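Side-chain contact in nonribosomal peptide synthase (Streptomyces sp. MJ635-86F5, PDB 5JJP), which adenylates aliphatic beta-amino acids, probably using ATP to activate them as in other members of the adenylate-forming ANL family: residues A[215-220]-A[271-276]. Sequence-based numbering, arbitrary orientation.
Sequences GLIGPD and ITQVHG
I217 meets the imidazole of H275 at its edge, near the ring plane, with CD1 of I217 4.2 Å from both NE2 and CE1 of H275. Also at the edge, in the plane of the ring, sits OE1 of Q273, which accepts a hydrogen bond from NE2 of H275 (2.8 Å); histidine suits the place by offering this in-plane N-H. The carboxamide of Q273 is gripped at both ends: its NE2 donates a nearly straight bond to O of L216 (2.9 Å, 165°), and the acceptor lies almost exactly in the amide plane. Glutamine thus gives the loop a donor and the histidine an acceptor, reaching them through an extended chain, CG anti to the backbone N (chi1 -177°). I217 crosses it at about a right angle, CG1 3.2 Å from OE1 of Q273; isoleucine supplies aliphatic carbon to the ring edge and to L240 and T241 of helix 232-243. A leucine in place of Q273 would probably leave O of L216 and NE2 of H275 without their mates. In the AMP-binding region's largely parallel sheet, strand 273-276 lies between 222-225 and 300-304, where S300 OG also hydrogen-bonds NE2 of Q273. The L216 bond ties in the loop from helix 201-212 to strand 222-225, and the bonds at NE2 and OE1 together fix the carboxamide's rotation.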
loop_
_atom_site.group_PDB
_atom_site.type_symbol
_atom_site.label_atom_id
_atom_site.label_comp_id
_atom_site.label_asym_id
_atom_site.label_seq_id
_atom_site.Cartn_x
_atom_site.Cartn_y
_atom_site.Cartn_z
ATOM N N GLY A 215 -11.082 0.733 12.423
ATOM C CA GLY A 215 -10.665 1.912 13.187
ATOM C C GLY A 215 -9.180 1.958 13.489
ATOM O O GLY A 215 -8.779 2.297 14.607
ATOM N N LEU A 216 -8.348 1.664 12.509
ATOM C CA LEU A 216 -6.928 1.719 12.739
ATOM C C LEU A 216 -6.434 3.107 12.714
ATOM O O LEU A 216 -5.402 3.403 13.350
ATOM C CB LEU A 216 -6.162 0.954 11.676
ATOM C CG LEU A 216 -5.570 -0.416 11.913
ATOM C CD1 LEU A 216 -6.454 -1.426 12.591
ATOM C CD2 LEU A 216 -5.040 -0.917 10.567
ATOM N N ILE A 217 -7.066 3.952 11.906
ATOM C CA ILE A 217 -6.607 5.322 11.749
ATOM C C ILE A 217 -7.787 6.243 11.830
ATOM O O ILE A 217 -8.807 6.009 11.204
ATOM C CB ILE A 217 -5.838 5.557 10.405
ATOM C CG1 ILE A 217 -4.658 4.592 10.288
ATOM C CG2 ILE A 217 -5.293 6.991 10.303
ATOM C CD1 ILE A 217 -4.029 4.566 8.913
ATOM N N GLY A 218 -7.623 7.314 12.581
ATOM C CA GLY A 218 -8.668 8.340 12.699
ATOM C C GLY A 218 -8.126 9.620 12.143
ATOM O O GLY A 218 -6.912 9.763 11.959
ATOM N N PRO A 219 -9.010 10.582 11.865
ATOM C CA PRO A 219 -8.553 11.888 11.298
ATOM C C PRO A 219 -7.501 12.654 12.081
ATOM O O PRO A 219 -6.732 13.425 11.479
ATOM C CB PRO A 219 -9.831 12.701 11.197
ATOM C CG PRO A 219 -10.906 11.669 11.100
ATOM C CD PRO A 219 -10.463 10.497 11.947
ATOM N N ASP A 220 -7.427 12.448 13.390
ATOM C CA ASP A 220 -6.425 13.121 14.229
ATOM C C ASP A 220 -5.047 12.546 14.071
ATOM O O ASP A 220 -4.089 13.166 14.461
ATOM C CB ASP A 220 -6.813 13.033 15.721
ATOM C CG ASP A 220 -8.062 13.858 16.052
ATOM O OD1 ASP A 220 -8.339 14.845 15.306
ATOM O OD2 ASP A 220 -8.782 13.508 17.035
ATOM N N ILE A 271 4.264 12.581 15.403
ATOM C CA ILE A 271 3.710 11.334 14.868
ATOM C C ILE A 271 2.903 10.530 15.909
ATOM O O ILE A 271 3.409 10.236 17.007
ATOM C CB ILE A 271 4.854 10.461 14.325
ATOM C CG1 ILE A 271 5.576 11.197 13.202
ATOM C CG2 ILE A 271 4.334 9.109 13.857
ATOM C CD1 ILE A 271 4.704 11.508 11.988
ATOM N N THR A 272 1.648 10.198 15.580
ATOM C CA THR A 272 0.817 9.353 16.454
ATOM C C THR A 272 0.854 7.885 16.080
ATOM O O THR A 272 0.595 7.035 16.917
ATOM C CB THR A 272 -0.639 9.786 16.460
ATOM O OG1 THR A 272 -1.190 9.668 15.147
ATOM C CG2 THR A 272 -0.754 11.264 16.936
ATOM N N GLN A 273 1.189 7.568 14.834
ATOM C CA GLN A 273 1.200 6.160 14.426
ATOM C C GLN A 273 2.359 5.885 13.502
ATOM O O GLN A 273 2.651 6.679 12.612
ATOM C CB GLN A 273 -0.116 5.813 13.750
ATOM C CG GLN A 273 -0.235 4.341 13.347
ATOM C CD GLN A 273 -1.606 4.007 12.819
ATOM O OE1 GLN A 273 -1.808 3.955 11.623
ATOM N NE2 GLN A 273 -2.572 3.856 13.717
ATOM N N VAL A 274 3.080 4.813 13.779
ATOM C CA VAL A 274 4.196 4.454 12.957
ATOM C C VAL A 274 3.884 3.157 12.207
ATOM O O VAL A 274 3.404 2.192 12.793
ATOM C CB VAL A 274 5.471 4.269 13.734
ATOM C CG1 VAL A 274 6.541 3.675 12.815
ATOM C CG2 VAL A 274 5.963 5.577 14.274
ATOM N N HIS A 275 4.108 3.185 10.902
ATOM C CA HIS A 275 4.036 2.008 10.045
ATOM C C HIS A 275 5.449 1.608 9.661
ATOM O O HIS A 275 6.245 2.457 9.256
ATOM C CB HIS A 275 3.305 2.323 8.723
ATOM C CG HIS A 275 1.850 2.603 8.875
ATOM N ND1 HIS A 275 1.013 2.761 7.796
ATOM C CD2 HIS A 275 1.080 2.746 9.972
ATOM C CE1 HIS A 275 -0.213 2.968 8.216
ATOM N NE2 HIS A 275 -0.193 3.004 9.541
ATOM N N GLY A 276 5.738 0.336 9.757
ATOM C CA GLY A 276 7.059 -0.154 9.400
ATOM C C GLY A 276 7.194 -1.644 9.596
ATOM O O GLY A 276 6.325 -2.260 10.190
#